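Local coordinates for pyridoxamine 5'-phosphate oxidase-related, FMN-binding (Mycobacterium smegmatis, PDB 3F7E), which probably binds the deazaflavin coenzyme F420 and uses it to reduce carbon-carbon double bonds, as a member of the pyridoxamine 5'-phosphate oxidase-like split-barrel family, at residues 15-20 and 31-36; 10-15 and 65-70; 87-92 and 116-121; 35-40 and 96-101. One frame throughout, in Å; residues are numbered along the deposited sequence. Where two conformers were deposited one is given.

Contact 1: 15-20 and 31-36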
# COMPACT_ATOMS: atom_id res chain seq x y z
N PRO A 15 -13.52 -3.27 8.75
CA PRO A 15 -12.25 -3.75 9.31
C PRO A 15 -11.36 -4.37 8.22
O PRO A 15 -11.11 -5.60 8.20
CB PRO A 15 -12.70 -4.77 10.36
CG PRO A 15 -14.00 -5.33 9.81
CD PRO A 15 -14.66 -4.17 9.07
N LEU A 16 -10.88 -3.51 7.31
CA LEU A 16 -10.01 -3.92 6.23
C LEU A 16 -8.60 -3.40 6.50
O LEU A 16 -8.42 -2.37 7.15
CB LEU A 16 -10.50 -3.35 4.90
CG LEU A 16 -11.93 -3.77 4.50
CD1 LEU A 16 -12.32 -3.06 3.19
CD2 LEU A 16 -12.05 -5.29 4.39
N TYR A 17 -7.58 -4.06 5.97
CA TYR A 17 -6.24 -3.49 6.06
C TYR A 17 -6.09 -2.27 5.16
O TYR A 17 -6.58 -2.23 4.04
CB TYR A 17 -5.19 -4.52 5.68
CG TYR A 17 -4.95 -5.52 6.76
CD1 TYR A 17 -5.64 -6.75 6.75
CD2 TYR A 17 -4.05 -5.26 7.80
CE1 TYR A 17 -5.43 -7.68 7.73
CE2 TYR A 17 -3.83 -6.19 8.80
CZ TYR A 17 -4.53 -7.40 8.77
OH TYR A 17 -4.32 -8.34 9.75
N GLY A 18 -5.41 -1.26 5.68
CA GLY A 18 -4.98 -0.15 4.87
C GLY A 18 -3.47 -0.19 4.68
O GLY A 18 -2.73 -0.40 5.63
N HIS A 19 -3.02 0.04 3.45
CA HIS A 19 -1.59 -0.07 3.15
C HIS A 19 -1.09 1.37 3.15
O HIS A 19 -1.39 2.16 2.27
CB HIS A 19 -1.40 -0.80 1.82
CG HIS A 19 -1.81 -2.23 1.92
ND1 HIS A 19 -3.11 -2.72 1.96
CD2 HIS A 19 -0.99 -3.30 2.02
CE1 HIS A 19 -3.04 -4.05 2.07
NE2 HIS A 19 -1.77 -4.41 2.11
N LEU A 20 -0.35 1.72 4.21
CA LEU A 20 0.04 3.10 4.52
C LEU A 20 1.45 3.36 4.04
O LEU A 20 2.39 2.68 4.47
CB LEU A 20 -0.07 3.36 6.04
CG LEU A 20 0.27 4.80 6.44
CD1 LEU A 20 -0.82 5.79 5.93
CD2 LEU A 20 0.38 4.90 7.95
N VAL A 31 5.98 1.25 2.53
CA VAL A 31 4.55 0.98 2.64
C VAL A 31 4.35 -0.29 3.46
O VAL A 31 5.06 -1.30 3.30
CB VAL A 31 3.87 0.92 1.23
CG1 VAL A 31 4.47 -0.17 0.36
CG2 VAL A 31 2.38 0.74 1.34
N ASN A 32 3.36 -0.25 4.34
CA ASN A 32 3.11 -1.35 5.28
C ASN A 32 1.61 -1.55 5.46
O ASN A 32 0.85 -0.58 5.56
CB ASN A 32 3.70 -1.03 6.66
CG ASN A 32 5.18 -0.79 6.60
OD1 ASN A 32 5.95 -1.75 6.46
ND2 ASN A 32 5.60 0.48 6.66
N ALA A 33 1.19 -2.81 5.55
CA ALA A 33 -0.22 -3.13 5.84
C ALA A 33 -0.48 -2.78 7.31
O ALA A 33 0.29 -3.14 8.19
CB ALA A 33 -0.46 -4.61 5.59
N MSE A 34 -1.59 -2.08 7.58
CA MSE A 34 -1.92 -1.53 8.92
C MSE A 34 -3.41 -1.71 9.26
O MSE A 34 -4.24 -1.55 8.38
CB MSE A 34 -1.64 -0.00 8.98
CG MSE A 34 -0.24 0.41 8.64
SE MSE A 34 1.01 -0.14 10.02
CE MSE A 34 2.55 0.83 9.41
N TRP A 35 -3.75 -1.96 10.52
CA TRP A 35 -5.09 -1.64 10.99
C TRP A 35 -5.24 -0.12 11.06
O TRP A 35 -4.26 0.60 11.32
CB TRP A 35 -5.30 -2.29 12.36
CG TRP A 35 -5.43 -3.83 12.32
CD1 TRP A 35 -5.74 -4.61 11.23
CD2 TRP A 35 -5.32 -4.73 13.43
NE1 TRP A 35 -5.79 -5.95 11.59
CE2 TRP A 35 -5.54 -6.04 12.94
CE3 TRP A 35 -5.03 -4.56 14.78
CZ2 TRP A 35 -5.49 -7.16 13.76
CZ3 TRP A 35 -4.97 -5.69 15.60
CH2 TRP A 35 -5.21 -6.97 15.09
N PHE A 36 -6.47 0.36 10.83
CA PHE A 36 -6.73 1.79 10.97
C PHE A 36 -8.09 1.97 11.62
O PHE A 36 -8.95 1.07 11.58
CB PHE A 36 -6.64 2.55 9.63
CG PHE A 36 -7.70 2.16 8.64
CD1 PHE A 36 -7.48 1.12 7.76
CD2 PHE A 36 -8.94 2.79 8.62
CE1 PHE A 36 -8.46 0.73 6.86
CE2 PHE A 36 -9.93 2.40 7.74
CZ PHE A 36 -9.68 1.37 6.85
O HOH W 1 4.80 3.38 6.04
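Gly18 and Met34 exchange two backbone hydrogen bonds, Gly18 N to Met34 O at 3.0 Å and Met34 N back to Gly18 O, in the antiparallel beta hairpin formed by strands 18-23 and 29-34. Two residues on, Leu20 and Asn32 form the next hydrogen-bonded pair, with Leu20 N 2.9 Å from Asn32 O and Asn32 N returning to Leu20 O. Leu20 O is used again by a water that donates to it and weakly accepts from Asn32 ND2, an amide nitrogen also bonded to Gln30.

Between these pairs, His19 and Ala33 make the non-hydrogen-bonded pair, and the CA of Ala33 sits over a face of the imidazole, a CH-pi contact. A methyl keeps Ala33 small on this face, where the second subunit packs: His19 of that subunit stacks on His19. On the other face, shared with Asn32, Leu20 CB packs 3.9 Å from CG of Met34 (selenomethionine).

Beyond the paired strands, the rings of Tyr17 and Trp35 lie side by side with planes 30° apart, slid so far that they barely overlap. Phe36 takes the tighter place between its own backbone N and carbonyl carbon (chi1 66°), which brings the ring back to residues 16-18. With no side chain, Gly18 lets the edge of the ring come close. Gly18 N lies in the plane of that ring at its edge, 3.8 Å from Phe36 CD1.

Contact 2: 10-15 and 65-70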
# COMPACT_ATOMS: atom_id res chain seq x y z
N SER A 10 -17.98 3.85 3.17
CA SER A 10 -18.20 2.50 3.66
C SER A 10 -16.93 1.67 3.76
O SER A 10 -16.81 0.84 4.67
CB SER A 10 -19.22 1.81 2.76
OG SER A 10 -18.89 1.99 1.40
N LEU A 11 -15.98 1.86 2.82
CA LEU A 11 -14.71 1.13 2.82
C LEU A 11 -13.90 1.49 4.05
O LEU A 11 -13.27 0.63 4.63
CB LEU A 11 -13.87 1.35 1.54
CG LEU A 11 -14.29 0.57 0.30
CD1 LEU A 11 -13.53 1.09 -0.90
CD2 LEU A 11 -14.04 -0.93 0.51
N LEU A 12 -13.98 2.75 4.48
CA LEU A 12 -13.24 3.20 5.65
C LEU A 12 -13.89 2.76 6.94
O LEU A 12 -13.25 2.79 7.99
CB LEU A 12 -13.08 4.71 5.65
CG LEU A 12 -12.30 5.27 4.46
CD1 LEU A 12 -12.25 6.79 4.57
CD2 LEU A 12 -10.87 4.71 4.39
N GLU A 13 -15.18 2.39 6.88
CA GLU A 13 -15.88 1.91 8.08
C GLU A 13 -15.69 0.42 8.37
O GLU A 13 -16.07 -0.09 9.43
CB GLU A 13 -17.38 2.24 7.97
CG GLU A 13 -17.60 3.77 8.08
CD GLU A 13 -19.06 4.18 7.95
OE1 GLU A 13 -19.91 3.34 7.65
OE2 GLU A 13 -19.37 5.38 8.16
N ARG A 14 -15.13 -0.28 7.40
CA ARG A 14 -14.95 -1.72 7.49
C ARG A 14 -13.59 -2.09 8.09
O ARG A 14 -12.61 -1.33 7.94
CB ARG A 14 -15.10 -2.35 6.10
CG ARG A 14 -16.55 -2.26 5.59
CD ARG A 14 -16.68 -2.64 4.14
NE ARG A 14 -16.30 -4.03 3.88
CZ ARG A 14 -16.20 -4.58 2.67
NH1 ARG A 14 -15.81 -5.86 2.53
NH2 ARG A 14 -16.49 -3.86 1.59
N PRO A 15 -13.52 -3.27 8.75
CA PRO A 15 -12.25 -3.75 9.31
C PRO A 15 -11.36 -4.37 8.22
O PRO A 15 -11.11 -5.60 8.20
CB PRO A 15 -12.70 -4.77 10.36
CG PRO A 15 -14.00 -5.33 9.81
CD PRO A 15 -14.66 -4.17 9.07
N MSE A 65 -2.76 6.19 1.91
CA MSE A 65 -3.25 4.85 2.31
C MSE A 65 -4.13 4.29 1.21
O MSE A 65 -5.01 4.98 0.66
CB MSE A 65 -4.08 4.93 3.61
CG MSE A 65 -4.42 3.56 4.17
SE MSE A 65 -5.55 3.61 5.74
CE MSE A 65 -7.25 3.88 4.84
N SER A 66 -3.90 3.03 0.89
CA SER A 66 -4.66 2.26 -0.09
C SER A 66 -5.45 1.16 0.61
O SER A 66 -4.90 0.33 1.34
CB SER A 66 -3.68 1.64 -1.10
OG SER A 66 -4.33 0.67 -1.91
N VAL A 67 -6.86 1.13 0.37
CA VAL A 67 -7.72 0.08 0.90
C VAL A 67 -8.50 -0.46 -0.30
O VAL A 67 -8.96 0.31 -1.15
CB VAL A 67 -8.59 0.58 2.11
CG1 VAL A 67 -9.47 1.75 1.72
CG2 VAL A 67 -9.41 -0.56 2.73
N ILE A 68 -8.59 -1.78 -0.39
CA ILE A 68 -9.30 -2.43 -1.47
C ILE A 68 -10.36 -3.36 -0.92
O ILE A 68 -10.17 -4.00 0.12
CB ILE A 68 -8.32 -3.15 -2.45
CG1 ILE A 68 -9.02 -3.59 -3.74
CG2 ILE A 68 -7.59 -4.32 -1.78
CD1 ILE A 68 -8.05 -3.99 -4.85
N ASP A 69 -11.52 -3.41 -1.58
CA ASP A 69 -12.54 -4.37 -1.19
C ASP A 69 -11.95 -5.78 -1.39
O ASP A 69 -11.37 -6.06 -2.44
CB ASP A 69 -13.79 -4.13 -2.05
CG ASP A 69 -14.96 -5.02 -1.66
OD1 ASP A 69 -15.97 -4.50 -1.16
OD2 ASP A 69 -14.83 -6.25 -1.84
N PRO A 70 -12.06 -6.65 -0.37
CA PRO A 70 -11.38 -7.95 -0.46
C PRO A 70 -11.98 -8.92 -1.47
O PRO A 70 -11.33 -9.90 -1.86
CB PRO A 70 -11.51 -8.51 0.96
CG PRO A 70 -12.77 -7.83 1.51
CD PRO A 70 -12.70 -6.45 0.95
O HOH W 2 -16.48 -7.30 0.15
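Arg14 reaches Asp69 with a single guanidinium nitrogen, NH2 lying 2.9 Å from Asp69 OD1 in a salt bridge with an N-H...O angle of 160°. The oxygen sits in the guanidinium plane at its edge, yet the nitrogen meets it from above the carboxylate plane, the two flat groups being turned 73° apart. A water completes the link, accepting from Arg14 NH1 and donating to Asp69 OD2 at 2.8 Å. Beside the bridge, Arg14 NH1 also packs against Pro70, 3.5 Å from its CD.

Beneath this polar layer the short helix 9-13 sets two leucines on strand 62-68. Leu11 CD2 touches Asp69 CB at 4.1 Å, the two side chains crossing at about a right angle. Leu12 CD2 meets the terminal CE of Met65 (selenomethionine) at 3.7 Å and lies close to Val67 CG1; branched and flexible apolar chains suit this buried seam, which Leu77 of the next strand also lines.

Asp69 is itself positioned by the turn that follows: its OD2 accepts from the backbone N of Asp71, an Asx turn, and of Asn72. With these donors and Arg14 around it, the carboxylate is probably kept ionised, so a charged bond ties the residue just after the helix to the one just after the strand, above an apolar interface.

Contact 3: 87-92 and 116-121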
# COMPACT_ATOMS: atom_id res chain seq x y z
N VAL A 87 -0.05 11.17 19.43
CA VAL A 87 -0.51 11.17 20.82
C VAL A 87 0.07 9.94 21.54
O VAL A 87 -0.19 8.83 21.11
CB VAL A 87 -2.05 11.19 20.91
CG1 VAL A 87 -2.52 11.16 22.38
CG2 VAL A 87 -2.57 12.42 20.21
N PRO A 88 0.83 10.13 22.64
CA PRO A 88 1.30 8.93 23.36
C PRO A 88 0.19 7.99 23.80
O PRO A 88 -0.87 8.44 24.28
CB PRO A 88 2.06 9.51 24.56
CG PRO A 88 2.55 10.86 24.06
CD PRO A 88 1.37 11.37 23.23
N ASP A 89 0.44 6.69 23.66
CA ASP A 89 -0.48 5.63 24.06
C ASP A 89 0.25 4.62 24.97
O ASP A 89 0.28 3.43 24.66
CB ASP A 89 -0.99 4.91 22.79
CG ASP A 89 -2.03 3.82 23.06
OD1 ASP A 89 -2.86 3.96 24.00
OD2 ASP A 89 -2.06 2.85 22.27
N PRO A 90 0.85 5.09 26.09
CA PRO A 90 1.74 4.22 26.88
C PRO A 90 1.06 3.02 27.57
O PRO A 90 1.76 2.11 28.01
CB PRO A 90 2.36 5.18 27.90
CG PRO A 90 1.29 6.27 28.08
CD PRO A 90 0.76 6.46 26.67
N THR A 91 -0.27 3.04 27.68
CA THR A 91 -1.00 1.88 28.21
C THR A 91 -1.41 0.89 27.12
O THR A 91 -1.86 -0.22 27.43
CB THR A 91 -2.30 2.26 28.99
OG1 THR A 91 -3.30 2.70 28.05
CG2 THR A 91 -2.07 3.36 30.02
N GLY A 92 -1.24 1.28 25.85
CA GLY A 92 -1.66 0.42 24.74
C GLY A 92 -3.16 0.36 24.53
O GLY A 92 -3.64 -0.47 23.76
N ARG A 116 4.38 3.20 22.46
CA ARG A 116 3.25 3.29 21.54
C ARG A 116 2.70 4.70 21.42
O ARG A 116 2.62 5.41 22.44
CB ARG A 116 2.13 2.31 21.96
CG ARG A 116 2.42 0.84 21.60
CD ARG A 116 2.10 0.54 20.15
NE ARG A 116 2.74 -0.71 19.73
CZ ARG A 116 2.68 -1.18 18.49
NH1 ARG A 116 1.94 -0.57 17.58
NH2 ARG A 116 3.33 -2.29 18.19
N VAL A 117 2.28 5.07 20.21
CA VAL A 117 1.64 6.34 19.93
C VAL A 117 0.44 6.10 19.02
O VAL A 117 0.31 5.05 18.37
CB VAL A 117 2.62 7.37 19.28
CG1 VAL A 117 3.76 7.76 20.23
CG2 VAL A 117 3.18 6.82 17.96
N ILE A 118 -0.41 7.13 18.97
CA ILE A 118 -1.52 7.21 18.03
C ILE A 118 -1.13 8.24 16.98
O ILE A 118 -0.84 9.39 17.31
CB ILE A 118 -2.82 7.69 18.71
CG1 ILE A 118 -3.08 6.95 20.03
CG2 ILE A 118 -3.97 7.61 17.72
CD1 ILE A 118 -4.30 7.44 20.78
N ILE A 119 -1.10 7.81 15.72
CA ILE A 119 -0.79 8.72 14.60
C ILE A 119 -2.11 9.17 13.98
O ILE A 119 -2.92 8.31 13.60
CB ILE A 119 0.07 8.01 13.51
CG1 ILE A 119 1.34 7.40 14.11
CG2 ILE A 119 0.35 8.94 12.34
CD1 ILE A 119 2.32 8.38 14.60
N VAL A 120 -2.34 10.48 13.91
CA VAL A 120 -3.62 11.04 13.46
C VAL A 120 -3.42 11.72 12.10
O VAL A 120 -2.60 12.64 12.00
CB VAL A 120 -4.15 12.08 14.48
CG1 VAL A 120 -5.51 12.54 14.06
CG2 VAL A 120 -4.17 11.46 15.88
N VAL A 121 -4.14 11.25 11.08
CA VAL A 121 -3.97 11.71 9.71
C VAL A 121 -5.27 12.35 9.21
O VAL A 121 -6.34 11.74 9.27
CB VAL A 121 -3.62 10.52 8.78
CG1 VAL A 121 -3.69 10.91 7.30
CG2 VAL A 121 -2.24 9.96 9.14
O HOH W 3 -0.96 2.97 19.81
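Val87 and Ile118 form a hydrogen-bonded pair of the antiparallel sheet, where the end of strand 76-88 lies along the start of strand 116-127. Val87 N gives its hydrogen to Ile118 O at 2.9 Å, and Val87 O receives the N-H of Ile118 at 2.7 Å, so both backbone polar groups of each residue are satisfied across the pair. The CA of Val117 adds a C-H...O contact to the same Val87 oxygen.

Pro88 has no N-H to give, which fits here, since it lies in a non-hydrogen-bonded pair with Val117. Val117 has its backbone bonding with His47 of strand 43-48, the neighbour on its other side. Asp89 N then makes the last rung, 2.8 Å from Arg116 O.

At Asp89 the chain leaves the sheet through a type I turn ending at Gly92, closed by Gly92 N to Asp89 O at 2.9 Å. Gly92, with its positive phi, stands at the N-cap of helix 93-101. The Asp89 carboxylate, with CG anti to its own nitrogen (chi1 -176°), accepts from the first turn of that helix: OD1 from Phe94 N, OD2 from Tyr95 N. The Arg116 chain, bent at chi2, leads away: NE is salt-bridged to Asp112 and NH1 bonds Thr46 OG1.

Apolar contacts accompany the bonds: Val87 CB is 4.2 Å from Ile118 CB, and the CG1 branch of Ile118 lies against the Asp89 side chain. One water spans both segments, donating to Asp89 OD2 at 2.7 Å and to Val117 O at 2.8 Å.

Contact 4: 35-40 and 96-101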
# COMPACT_ATOMS: atom_id res chain seq x y z
N TRP A 35 -3.75 -1.96 10.52
CA TRP A 35 -5.09 -1.64 10.99
C TRP A 35 -5.24 -0.12 11.06
O TRP A 35 -4.26 0.60 11.32
CB TRP A 35 -5.30 -2.29 12.36
CG TRP A 35 -5.43 -3.83 12.32
CD1 TRP A 35 -5.74 -4.61 11.23
CD2 TRP A 35 -5.32 -4.73 13.43
NE1 TRP A 35 -5.79 -5.95 11.59
CE2 TRP A 35 -5.54 -6.04 12.94
CE3 TRP A 35 -5.03 -4.56 14.78
CZ2 TRP A 35 -5.49 -7.16 13.76
CZ3 TRP A 35 -4.97 -5.69 15.60
CH2 TRP A 35 -5.21 -6.97 15.09
N PHE A 36 -6.47 0.36 10.83
CA PHE A 36 -6.73 1.79 10.97
C PHE A 36 -8.09 1.97 11.62
O PHE A 36 -8.95 1.07 11.58
CB PHE A 36 -6.64 2.55 9.63
CG PHE A 36 -7.70 2.16 8.64
CD1 PHE A 36 -7.48 1.12 7.76
CD2 PHE A 36 -8.94 2.79 8.62
CE1 PHE A 36 -8.46 0.73 6.86
CE2 PHE A 36 -9.93 2.40 7.74
CZ PHE A 36 -9.68 1.37 6.85
N ALA A 37 -8.31 3.16 12.16
CA ALA A 37 -9.63 3.58 12.63
C ALA A 37 -10.02 4.87 11.92
O ALA A 37 -9.18 5.72 11.73
CB ALA A 37 -9.63 3.80 14.15
N TRP A 38 -11.27 5.00 11.52
CA TRP A 38 -11.81 6.19 10.86
C TRP A 38 -12.98 6.69 11.67
O TRP A 38 -13.87 5.92 12.00
CB TRP A 38 -12.27 5.80 9.45
CG TRP A 38 -13.08 6.83 8.70
CD1 TRP A 38 -14.42 6.75 8.35
CD2 TRP A 38 -12.60 8.06 8.14
NE1 TRP A 38 -14.78 7.85 7.61
CE2 TRP A 38 -13.70 8.67 7.48
CE3 TRP A 38 -11.36 8.71 8.14
CZ2 TRP A 38 -13.58 9.89 6.81
CZ3 TRP A 38 -11.25 9.92 7.49
CH2 TRP A 38 -12.36 10.51 6.83
N ASP A 39 -12.98 7.98 12.01
CA ASP A 39 -14.06 8.55 12.82
C ASP A 39 -14.98 9.47 12.01
O ASP A 39 -15.80 10.17 12.60
CB ASP A 39 -13.49 9.27 14.06
CG ASP A 39 -12.75 10.53 13.73
OD1 ASP A 39 -12.29 11.18 14.70
OD2 ASP A 39 -12.64 10.88 12.52
N GLY A 40 -14.85 9.47 10.68
CA GLY A 40 -15.61 10.37 9.79
C GLY A 40 -14.82 11.61 9.38
O GLY A 40 -15.22 12.33 8.45
N LEU A 96 -5.33 -1.61 21.63
CA LEU A 96 -6.36 -2.61 21.92
C LEU A 96 -7.71 -2.28 21.30
O LEU A 96 -8.44 -3.19 20.89
CB LEU A 96 -6.49 -2.81 23.43
CG LEU A 96 -5.32 -3.51 24.11
CD1 LEU A 96 -5.62 -3.71 25.59
CD2 LEU A 96 -5.04 -4.88 23.44
N LYS A 97 -8.07 -1.00 21.22
CA LYS A 97 -9.27 -0.63 20.47
C LYS A 97 -9.21 -1.02 18.99
O LYS A 97 -10.22 -1.47 18.42
CB LYS A 97 -9.53 0.86 20.59
CG LYS A 97 -10.00 1.31 21.96
CD LYS A 97 -10.32 2.81 21.93
CE LYS A 97 -10.78 3.31 23.28
NZ LYS A 97 -12.13 2.81 23.57
N LEU A 98 -8.04 -0.85 18.36
CA LEU A 98 -7.87 -1.27 16.94
C LEU A 98 -8.01 -2.78 16.84
O LEU A 98 -8.74 -3.29 15.99
CB LEU A 98 -6.54 -0.81 16.32
CG LEU A 98 -6.44 0.65 15.91
CD1 LEU A 98 -5.06 0.82 15.32
CD2 LEU A 98 -7.47 0.85 14.86
N ASN A 99 -7.38 -3.52 17.74
CA ASN A 99 -7.53 -4.98 17.73
C ASN A 99 -8.99 -5.38 17.84
O ASN A 99 -9.47 -6.27 17.11
CB ASN A 99 -6.75 -5.63 18.85
CG ASN A 99 -6.90 -7.12 18.82
OD1 ASN A 99 -6.36 -7.77 17.93
ND2 ASN A 99 -7.70 -7.66 19.73
N ASP A 100 -9.72 -4.70 18.73
CA ASP A 100 -11.15 -4.98 18.90
C ASP A 100 -11.94 -4.70 17.62
O ASP A 100 -12.83 -5.48 17.25
CB ASP A 100 -11.69 -4.16 20.06
CG ASP A 100 -13.06 -4.62 20.51
OD1 ASP A 100 -13.27 -5.84 20.73
OD2 ASP A 100 -13.93 -3.75 20.66
N ARG A 101 -11.64 -3.58 16.95
CA ARG A 101 -12.29 -3.21 15.69
C ARG A 101 -12.15 -4.32 14.63
O ARG A 101 -13.03 -4.52 13.78
CB ARG A 101 -11.71 -1.89 15.15
CG ARG A 101 -12.48 -1.34 13.96
CD ARG A 101 -12.13 0.08 13.61
NE ARG A 101 -11.44 0.14 12.34
CZ ARG A 101 -11.95 -0.19 11.15
NH1 ARG A 101 -13.20 -0.64 11.03
NH2 ARG A 101 -11.20 -0.08 10.07
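Phe36 O is held by two nitrogens of Arg101, NE at 2.8 Å and NH2 at 2.9 Å, a side-on grip on one carbonyl. The oxygen lies in the guanidinium plane, and the NE bond is the straighter of the two, with an N-H...O angle of 154°. The arginine chain leaves the helix with CG anti to its backbone N (chi1 -171°) and turns at chi3, which swings the guanidinium back to the strand. NH2 stands 3.6 Å above one face of the Phe36 ring, toward its rim; the cation-pi contact is long and at most weak. The same nitrogen also donates to Arg14 O, so one charged group ties three parts of the chain.

One turn earlier, Leu98 CD2 settles against Ala37 CB at 3.7 Å and the Phe36 carbonyl, a branched chain meeting a small one. Asn99 lies alongside the Trp35 indole, OD1 3.2 Å from CH2, ring and amide planes 48° apart. Its amide is fixed by the loop after the helix: OD1 accepts from Leu106 N and ND2 donates to Gly104 O.

Helix 93-101 is thus fastened to the chain around strand 37-38, an outermost strand of the sheet within this chain, by an arginine that donates twice to one backbone carbonyl, in a split-barrel fold of the FMN-binding clan.

The centres of contacts 1, 2 and 4 lie 9 to 12 Å apart; contact 3 is about 12 Å from contact 4, 16 Å from contact 1 and 22 Å from contact 2, on the opposite side of the chain's centre from contact 2. Contact 1 is nested within the loop closed by contact 2; contact 4 begins where contact 1 ends, and its segments alternate with those of contacts 2 and 3. All reach one antiparallel sheet, in which strand 62-68 lies between 18-23 and 76-88. Helix 93-101 follows contact 3's first segment and is anchored by contact 4. Contacts 1 and 2 also touch the second subunit, so hairpin and neighbouring strand serve both fold and dimer.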